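Local coordinates for Mlr6093 protein (Mesorhizobium loti, PDB 2QJ8) that probably acts as a zinc-dependent hydrolase of the succinylglutamate desuccinylase/aspartoacylase family, cleaving linear amide or ester bonds, at residues 15-20 / 38-43; 7-12 / 19-24; 266-271 / 309-314. All coordinates share one frame; numbering follows the deposited sequence.

Interaction 1. Residues 15-20 / 38-43; sequences PGVSTG and FSCNRG
Gly-16 and Ser-18 pair with Asn-41 and Ser-39 through four backbone hydrogen bonds, the ladder of an antiparallel hairpin whose strand axes run at 164° to each other. All four are short: Gly-16 N to Asn-41 O, Ser-18 N to Ser-39 O and Ser-39 N to Ser-18 O each measure 2.8 Å, and Asn-41 N to Gly-16 O 2.9 Å. The non-hydrogen-bonded pair Val-17/Cys-40 lies between these rungs and Thr-19/Phe-38 just past the second; all four side chains share one face. There Val-17 straddles two partners: CG1, placed anti to the backbone N (chi1 174°), lies 3.6 Å from Phe-38 CE1, while CG2 rests 3.7 Å from Cys-40 SG. Thr-19 CG2 adds a looser touch at the edge of the Phe-38 ring, 4.1 Å from CD1.

Further bonds position Asn-41 and Arg-42. Asn-41 OD1 accepts from Gly-43 N at 3.1 Å, closing an Asx turn, and its ND2 donates to Leu-12 O. The bent chain of Arg-42 brings NH1 to 3.6 Å from Gly-16 CA, and NH2 is held by Pro-73 O.

Farther out, the Val-17/Phe-38 face packs against helix 60-75 through Pro-73 and Val-69, and Phe-38 also meets Leu-293 of the second subunit. Ser-39 on the reverse face touches Phe-10, and strand 79-84 continues the sheet beyond strand 33-42.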
loop_
_atom_site.group_PDB
_atom_site.type_symbol
_atom_site.label_atom_id
_atom_site.label_comp_id
_atom_site.label_asym_id
_atom_site.label_seq_id
_atom_site.Cartn_x
_atom_site.Cartn_y
_atom_site.Cartn_z
ATOM N N PRO A 15 -30.004 26.810 -4.552
ATOM C CA PRO A 15 -28.832 27.620 -4.856
ATOM C C PRO A 15 -27.752 27.521 -3.790
ATOM O O PRO A 15 -28.050 27.314 -2.614
ATOM C CB PRO A 15 -29.406 29.043 -4.959
ATOM C CG PRO A 15 -30.672 29.017 -4.220
ATOM C CD PRO A 15 -31.207 27.651 -4.362
ATOM N N GLY A 16 -26.502 27.673 -4.200
ATOM C CA GLY A 16 -25.371 27.552 -3.294
ATOM C C GLY A 16 -24.943 26.145 -2.907
ATOM O O GLY A 16 -25.165 25.170 -3.638
ATOM N N VAL A 17 -24.331 26.059 -1.735
ATOM C CA VAL A 17 -23.739 24.834 -1.198
ATOM C C VAL A 17 -24.748 24.010 -0.368
ATOM O O VAL A 17 -25.365 24.523 0.566
ATOM C CB VAL A 17 -22.481 25.180 -0.333
ATOM C CG1 VAL A 17 -21.878 23.953 0.381
ATOM C CG2 VAL A 17 -21.408 25.877 -1.182
ATOM N N SER A 18 -24.924 22.742 -0.735
ATOM C CA SER A 18 -25.778 21.824 0.007
ATOM C C SER A 18 -24.979 20.570 0.337
ATOM O O SER A 18 -24.104 20.165 -0.430
ATOM C CB SER A 18 -27.016 21.452 -0.823
ATOM O OG SER A 18 -27.823 22.595 -1.079
ATOM N N THR A 19 -25.257 19.980 1.497
ATOM C CA THR A 19 -24.679 18.686 1.885
ATOM C C THR A 19 -25.848 17.802 2.351
ATOM O O THR A 19 -26.811 18.290 2.937
ATOM C CB THR A 19 -23.562 18.776 2.942
ATOM O OG1 THR A 19 -24.059 19.365 4.141
ATOM C CG2 THR A 19 -22.386 19.623 2.430
ATOM N N GLY A 20 -25.781 16.513 2.055
ATOM C CA GLY A 20 -26.822 15.610 2.469
ATOM C C GLY A 20 -26.409 14.203 2.155
ATOM O O GLY A 20 -25.225 13.855 2.294
ATOM N N PHE A 38 -22.157 16.179 -1.527
ATOM C CA PHE A 38 -21.966 17.611 -1.509
ATOM C C PHE A 38 -22.421 18.122 -2.875
ATOM O O PHE A 38 -22.170 17.463 -3.890
ATOM C CB PHE A 38 -20.492 17.914 -1.305
ATOM C CG PHE A 38 -20.069 19.290 -1.736
ATOM C CD1 PHE A 38 -20.079 20.342 -0.843
ATOM C CD2 PHE A 38 -19.589 19.513 -3.035
ATOM C CE1 PHE A 38 -19.639 21.597 -1.231
ATOM C CE2 PHE A 38 -19.164 20.758 -3.428
ATOM C CZ PHE A 38 -19.189 21.799 -2.539
ATOM N N SER A 39 -23.100 19.267 -2.907
ATOM C CA SER A 39 -23.439 19.896 -4.179
ATOM C C SER A 39 -23.265 21.425 -4.070
ATOM O O SER A 39 -23.665 22.018 -3.074
ATOM C CB SER A 39 -24.830 19.496 -4.626
ATOM O OG SER A 39 -25.140 20.106 -5.857
ATOM N N CYS A 40 -22.597 22.030 -5.055
ATOM C CA CYS A 40 -22.400 23.490 -5.096
ATOM C C CYS A 40 -23.034 23.978 -6.387
ATOM O O CYS A 40 -22.555 23.684 -7.455
ATOM C CB CYS A 40 -20.940 23.863 -5.000
ATOM S SG CYS A 40 -20.618 25.660 -4.804
ATOM N N ASN A 41 -24.152 24.672 -6.258
ATOM C CA ASN A 41 -24.910 25.170 -7.376
ATOM C C ASN A 41 -24.703 26.682 -7.518
ATOM O O ASN A 41 -25.235 27.434 -6.721
ATOM C CB ASN A 41 -26.372 24.834 -7.111
ATOM C CG ASN A 41 -27.303 25.236 -8.234
ATOM O OD1 ASN A 41 -26.943 25.939 -9.169
ATOM N ND2 ASN A 41 -28.527 24.775 -8.133
ATOM N N ARG A 42 -23.937 27.090 -8.539
ATOM C CA ARG A 42 -23.691 28.493 -8.839
ATOM C C ARG A 42 -24.374 28.941 -10.146
ATOM O O ARG A 42 -23.825 29.726 -10.901
ATOM C CB ARG A 42 -22.186 28.771 -8.882
ATOM C CG ARG A 42 -21.432 28.488 -7.625
ATOM C CD ARG A 42 -21.980 29.291 -6.466
ATOM N NE ARG A 42 -21.158 29.207 -5.270
ATOM C CZ ARG A 42 -21.553 29.542 -4.043
ATOM N NH1 ARG A 42 -22.784 29.982 -3.790
ATOM N NH2 ARG A 42 -20.704 29.425 -3.036
ATOM N N GLY A 43 -25.569 28.419 -10.410
ATOM C CA GLY A 43 -26.343 28.808 -11.572
ATOM C C GLY A 43 -25.969 28.137 -12.868
ATOM O O GLY A 43 -25.596 26.955 -12.883
#

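Interaction 2. Residues 7-12 / 19-24; sequences HLTFDL and TGHLVV
Thr-9 grips His-21 through both backbone and side chain. Thr-9 N donates to His-21 O at 2.9 Å, and His-21 N donates in turn to Thr-9 OG1 at 2.9 Å, so a hydroxyl accepts the N-H that a backbone carbonyl would take in a regular ladder. The torsion chi1 of 63° sets OG1 between the backbone N and the carbonyl carbon of its own residue, turned in to meet that N-H. Phe-10 comes down beside it, its CD1 3.6 Å from Gly-20 CA. The close approach of Phe-10 CD1 and Thr-9 OG1 leaves little room for a side chain at Gly-20.

Strand 7-8 and strand 16-24 form a short antiparallel hairpin, with His-7/Val-23 as the hydrogen-bonded pair and Leu-8/Leu-22 as the non-hydrogen-bonded one. On the inner face Leu-8 CD2 meets Leu-22 CD1 at 3.8 Å, and Leu-22 continues onto Ala-125, Ile-126 and Leu-129 of helix 118-129. The other face is well packed too: His-7 lies alongside Val-23, which presents CB over one face of the imidazole in a CH-pi contact, 4.0 Å from the ring centroid and offset toward the rim. His-7 ND1 is hydrogen-bonded to Ala-5 O.

The looser parts lie at the margins. Val-23 N to His-7 O is nearly linear, with an N-H...O angle of 174°, but the return bond from His-7 N to Val-23 O is weak at 3.4 Å. At the solvated edge, a water in the plane of the His-21 ring bridges ND1 to Thr-9 OG1, 2.6 Å from the hydroxyl oxygen, while His-21 NE2 is hydrogen-bonded to Gly-291 O of the second subunit.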
loop_
_atom_site.group_PDB
_atom_site.type_symbol
_atom_site.label_atom_id
_atom_site.label_comp_id
_atom_site.label_asym_id
_atom_site.label_seq_id
_atom_site.Cartn_x
_atom_site.Cartn_y
_atom_site.Cartn_z
ATOM N N HIS A 7 -33.120 8.063 -3.388
ATOM C CA HIS A 7 -33.375 9.494 -3.443
ATOM C C HIS A 7 -32.294 10.243 -2.712
ATOM O O HIS A 7 -31.551 9.649 -1.927
ATOM C CB HIS A 7 -34.740 9.772 -2.798
ATOM C CG HIS A 7 -34.814 9.325 -1.382
ATOM N ND1 HIS A 7 -35.080 8.020 -1.033
ATOM C CD2 HIS A 7 -34.583 9.990 -0.227
ATOM C CE1 HIS A 7 -35.014 7.905 0.281
ATOM N NE2 HIS A 7 -34.712 9.085 0.793
ATOM N N LEU A 8 -32.202 11.540 -2.996
ATOM C CA LEU A 8 -31.324 12.450 -2.297
ATOM C C LEU A 8 -32.151 13.067 -1.172
ATOM O O LEU A 8 -33.345 13.301 -1.326
ATOM C CB LEU A 8 -30.810 13.551 -3.223
ATOM C CG LEU A 8 -29.905 13.119 -4.391
ATOM C CD1 LEU A 8 -29.646 14.275 -5.306
ATOM C CD2 LEU A 8 -28.590 12.541 -3.883
ATOM N N THR A 9 -31.502 13.341 -0.047
ATOM C CA THR A 9 -32.160 13.943 1.106
ATOM C C THR A 9 -32.282 15.471 1.008
ATOM O O THR A 9 -32.813 16.088 1.920
ATOM C CB THR A 9 -31.441 13.574 2.375
ATOM O OG1 THR A 9 -30.113 14.103 2.329
ATOM C CG2 THR A 9 -31.426 12.064 2.537
ATOM N N PHE A 10 -31.805 16.063 -0.098
ATOM C CA PHE A 10 -31.849 17.483 -0.329
ATOM C C PHE A 10 -32.142 17.708 -1.819
ATOM O O PHE A 10 -32.092 16.790 -2.621
ATOM C CB PHE A 10 -30.512 18.118 0.083
ATOM C CG PHE A 10 -29.321 17.659 -0.766
ATOM C CD1 PHE A 10 -28.707 16.453 -0.524
ATOM C CD2 PHE A 10 -28.824 18.459 -1.789
ATOM C CE1 PHE A 10 -27.625 16.050 -1.288
ATOM C CE2 PHE A 10 -27.754 18.049 -2.564
ATOM C CZ PHE A 10 -27.158 16.842 -2.316
ATOM N N ASP A 11 -32.403 18.961 -2.158
ATOM C CA ASP A 11 -32.727 19.379 -3.483
ATOM C C ASP A 11 -31.472 19.893 -4.198
ATOM O O ASP A 11 -30.853 20.831 -3.712
ATOM C CB ASP A 11 -33.788 20.484 -3.362
ATOM C CG ASP A 11 -34.242 21.034 -4.701
ATOM O OD1 ASP A 11 -33.944 20.463 -5.774
ATOM O OD2 ASP A 11 -34.932 22.060 -4.663
ATOM N N LEU A 12 -31.113 19.274 -5.333
ATOM C CA LEU A 12 -29.964 19.709 -6.173
ATOM C C LEU A 12 -30.138 21.121 -6.741
ATOM O O LEU A 12 -29.144 21.813 -6.959
ATOM C CB LEU A 12 -29.698 18.739 -7.338
ATOM C CG LEU A 12 -29.154 17.351 -7.032
ATOM C CD1 LEU A 12 -29.220 16.410 -8.284
ATOM C CD2 LEU A 12 -27.756 17.471 -6.490
ATOM N N THR A 19 -25.257 19.980 1.497
ATOM C CA THR A 19 -24.679 18.686 1.885
ATOM C C THR A 19 -25.848 17.802 2.351
ATOM O O THR A 19 -26.811 18.290 2.937
ATOM C CB THR A 19 -23.562 18.776 2.942
ATOM O OG1 THR A 19 -24.059 19.365 4.141
ATOM C CG2 THR A 19 -22.386 19.623 2.430
ATOM N N GLY A 20 -25.781 16.513 2.055
ATOM C CA GLY A 20 -26.822 15.610 2.469
ATOM C C GLY A 20 -26.409 14.203 2.155
ATOM O O GLY A 20 -25.225 13.855 2.294
ATOM N N HIS A 21 -27.364 13.375 1.779
ATOM C CA HIS A 21 -27.086 11.967 1.457
ATOM C C HIS A 21 -27.873 11.438 0.283
ATOM O O HIS A 21 -28.953 11.944 -0.022
ATOM C CB HIS A 21 -27.418 11.087 2.653
ATOM C CG HIS A 21 -26.626 11.414 3.872
ATOM N ND1 HIS A 21 -26.992 12.411 4.741
ATOM C CD2 HIS A 21 -25.469 10.900 4.348
ATOM C CE1 HIS A 21 -26.093 12.505 5.698
ATOM N NE2 HIS A 21 -25.166 11.591 5.488
ATOM N N LEU A 22 -27.292 10.414 -0.351
ATOM C CA LEU A 22 -27.937 9.595 -1.377
ATOM C C LEU A 22 -28.311 8.301 -0.655
ATOM O O LEU A 22 -27.437 7.548 -0.198
ATOM C CB LEU A 22 -26.987 9.324 -2.548
ATOM C CG LEU A 22 -27.438 8.344 -3.653
ATOM C CD1 LEU A 22 -28.770 8.751 -4.292
ATOM C CD2 LEU A 22 -26.331 8.300 -4.714
ATOM N N VAL A 23 -29.612 8.028 -0.588
ATOM C CA VAL A 23 -30.128 6.881 0.108
ATOM C C VAL A 23 -30.288 5.734 -0.867
ATOM O O VAL A 23 -30.955 5.881 -1.883
ATOM C CB VAL A 23 -31.435 7.229 0.841
ATOM C CG1 VAL A 23 -32.010 6.007 1.527
ATOM C CG2 VAL A 23 -31.148 8.366 1.871
ATOM N N VAL A 24 -29.588 4.630 -0.581
ATOM C CA VAL A 24 -29.651 3.413 -1.368
ATOM C C VAL A 24 -30.589 2.529 -0.568
ATOM O O VAL A 24 -30.229 2.130 0.533
ATOM C CB VAL A 24 -28.263 2.760 -1.530
ATOM C CG1 VAL A 24 -28.348 1.532 -2.443
ATOM C CG2 VAL A 24 -27.267 3.778 -2.059
HETATM O O HOH W 1 -29.141 14.219 4.771
#

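Interaction 3. Residues 266-271 / 309-314; sequences GIFEPR and FAIRSA
Phe-268 meets Ile-311 and Arg-312 with the edge of its ring. From CB the side chain points toward 309-314, and CG lies anti to the backbone N (chi1 174°), which carries the ring on to that segment. CD2 comes first, 3.7 Å from Arg-312 CB. CE2 then lies 3.5 Å from Arg-312 O, an oxygen at the ring edge and in the plane of the ring, and CZ at the tip is 4.1 Å from Ile-311 CG1. Replacing Phe-268 by an alanine is likely to leave Arg-312 CB and Ile-311 CG1 without their aromatic neighbour and open a gap between the two segments.

The strand axes approach no nearer than 7.5 Å at 138°, and backbone hydrogen bonds tie each strand to other partners: 266-270 bonds to 283-288 and 315-317 in a four-stranded antiparallel sheet, whereas 306-312 pairs with 322-329. The contact therefore joins two sheets mainly by side-chain packing, just where the chain leaves strand 306-312 to enter 315-317. Here Ala-314 CA makes a CA-H...O contact of 3.2 Å with Phe-268 O. Pro-270 fills the adjoining position, its CB 3.7 Å from Ile-311 CD1 and its CD 4.1 Å from Ala-314 CB. In one of its two conformers Arg-312 reaches a salt bridge with Glu-321, while Glu-269, on the opposite side of its strand, pairs with Arg-67 of the second subunit.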
loop_
_atom_site.group_PDB
_atom_site.type_symbol
_atom_site.label_atom_id
_atom_site.label_comp_id
_atom_site.label_asym_id
_atom_site.label_seq_id
_atom_site.Cartn_x
_atom_site.Cartn_y
_atom_site.Cartn_z
ATOM N N GLY A 266 5.394 -16.652 -7.814
ATOM C CA GLY A 266 6.575 -16.402 -6.966
ATOM C C GLY A 266 6.492 -15.050 -6.273
ATOM O O GLY A 266 5.444 -14.403 -6.292
ATOM N N ILE A 267 7.606 -14.600 -5.698
ATOM C CA ILE A 267 7.666 -13.253 -5.097
ATOM C C ILE A 267 8.224 -12.299 -6.151
ATOM O O ILE A 267 9.353 -12.463 -6.607
ATOM C CB ILE A 267 8.558 -13.178 -3.850
ATOM C CG1 ILE A 267 8.046 -14.083 -2.755
ATOM C CG2 ILE A 267 8.581 -11.757 -3.275
ATOM C CD1 ILE A 267 9.085 -14.328 -1.684
ATOM N N PHE A 268 7.417 -11.327 -6.570
ATOM C CA PHE A 268 7.861 -10.349 -7.531
ATOM C C PHE A 268 8.635 -9.301 -6.758
ATOM O O PHE A 268 8.176 -8.864 -5.719
ATOM C CB PHE A 268 6.678 -9.658 -8.236
ATOM C CG PHE A 268 7.096 -8.544 -9.143
ATOM C CD1 PHE A 268 7.778 -8.824 -10.319
ATOM C CD2 PHE A 268 6.840 -7.209 -8.811
ATOM C CE1 PHE A 268 8.175 -7.812 -11.163
ATOM C CE2 PHE A 268 7.218 -6.190 -9.658
ATOM C CZ PHE A 268 7.898 -6.486 -10.841
ATOM N N GLU A 269 9.786 -8.912 -7.282
ATOM C CA GLU A 269 10.605 -7.866 -6.711
ATOM C C GLU A 269 10.791 -6.798 -7.782
ATOM O O GLU A 269 11.438 -7.082 -8.782
ATOM C CB GLU A 269 11.974 -8.415 -6.316
ATOM C CG GLU A 269 12.931 -7.317 -5.851
ATOM C CD GLU A 269 14.304 -7.794 -5.581
ATOM O OE1 GLU A 269 14.587 -8.995 -5.670
ATOM O OE2 GLU A 269 15.129 -6.933 -5.280
ATOM N N PRO A 270 10.271 -5.569 -7.566
ATOM C CA PRO A 270 10.525 -4.544 -8.565
ATOM C C PRO A 270 12.027 -4.152 -8.631
ATOM O O PRO A 270 12.720 -4.181 -7.628
ATOM C CB PRO A 270 9.680 -3.366 -8.089
ATOM C CG PRO A 270 9.528 -3.565 -6.639
ATOM C CD PRO A 270 9.476 -5.047 -6.442
ATOM N N ARG A 271 12.495 -3.847 -9.827
ATOM C CA ARG A 271 13.879 -3.415 -10.078
ATOM C C ARG A 271 13.925 -2.041 -10.814
ATOM O O ARG A 271 14.921 -1.687 -11.406
ATOM C CB ARG A 271 14.614 -4.535 -10.812
ATOM C CG ARG A 271 14.950 -5.765 -9.945
ATOM C CD ARG A 271 16.200 -5.478 -9.086
ATOM N NE ARG A 271 16.566 -6.544 -8.154
ATOM C CZ ARG A 271 17.257 -7.655 -8.443
ATOM N NH1 ARG A 271 17.678 -7.932 -9.679
ATOM N NH2 ARG A 271 17.511 -8.529 -7.468
ATOM N N PHE A 309 5.405 3.317 -16.268
ATOM C CA PHE A 309 4.186 4.007 -15.916
ATOM C C PHE A 309 3.694 3.458 -14.597
ATOM O O PHE A 309 3.325 4.222 -13.739
ATOM C CB PHE A 309 3.114 3.864 -16.998
ATOM C CG PHE A 309 1.739 4.284 -16.528
ATOM C CD1 PHE A 309 1.412 5.626 -16.450
ATOM C CD2 PHE A 309 0.793 3.338 -16.115
ATOM C CE1 PHE A 309 0.172 6.018 -16.015
ATOM C CE2 PHE A 309 -0.451 3.739 -15.645
ATOM C CZ PHE A 309 -0.758 5.088 -15.609
ATOM N N ALA A 310 3.681 2.125 -14.454
ATOM C CA ALA A 310 3.238 1.486 -13.238
ATOM C C ALA A 310 4.047 0.226 -12.992
ATOM O O ALA A 310 4.472 -0.433 -13.942
ATOM C CB ALA A 310 1.730 1.157 -13.328
ATOM N N ILE A 311 4.260 -0.098 -11.719
ATOM C CA ILE A 311 5.016 -1.292 -11.330
ATOM C C ILE A 311 4.526 -1.772 -9.965
ATOM O O ILE A 311 4.219 -0.951 -9.104
ATOM C CB ILE A 311 6.547 -1.048 -11.357
ATOM C CG1 ILE A 311 7.295 -2.403 -11.233
ATOM C CG2 ILE A 311 6.966 0.007 -10.302
ATOM C CD1 ILE A 311 8.732 -2.354 -11.493
ATOM N N ARG A 312 4.390 -3.099 -9.808
ATOM C CA ARG A 312 3.942 -3.701 -8.548
ATOM C C ARG A 312 4.957 -3.547 -7.456
ATOM O O ARG A 312 6.164 -3.466 -7.730
ATOM C CB ARG A 312 3.717 -5.215 -8.662
ATOM C CG ARG A 312 2.465 -5.644 -9.319
ATOM C CD ARG A 312 2.191 -7.137 -8.995
ATOM N NE ARG A 312 1.118 -7.707 -9.816
ATOM C CZ ARG A 312 -0.187 -7.433 -9.700
ATOM N NH1 ARG A 312 -0.662 -6.574 -8.800
ATOM N NH2 ARG A 312 -1.040 -8.019 -10.535
ATOM N N SER A 313 4.469 -3.543 -6.214
ATOM C CA SER A 313 5.301 -3.541 -5.024
ATOM C C SER A 313 5.735 -4.982 -4.846
ATOM O O SER A 313 5.158 -5.884 -5.467
ATOM C CB SER A 313 4.483 -3.138 -3.804
ATOM O OG SER A 313 3.894 -1.861 -4.025
ATOM N N ALA A 314 6.754 -5.201 -4.034
ATOM C CA ALA A 314 7.209 -6.565 -3.731
ATOM C C ALA A 314 6.037 -7.344 -3.115
ATOM O O ALA A 314 5.468 -6.941 -2.081
ATOM C CB ALA A 314 8.398 -6.550 -2.818
#

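How the interactions relate
Interactions 1 and 2 are neighbours, with centres 12 Å apart. They share Thr-19 and Gly-20, and strand 16-24 carries both: 33-42 pairs with it in interaction 1, strand 7-8 in interaction 2. Phe-10 of interaction 2 packs on Ser-18 of interaction 1, so the loop after strand 7-8 lies against the hairpin. Interaction 3 comes much later in the chain, at 266-314, on the opposite side of its centre, about 43 Å from interaction 1 and 42 Å from interaction 2 between centres, without touching either. All three reach the second subunit, so both ends of the chain contribute to the dimer.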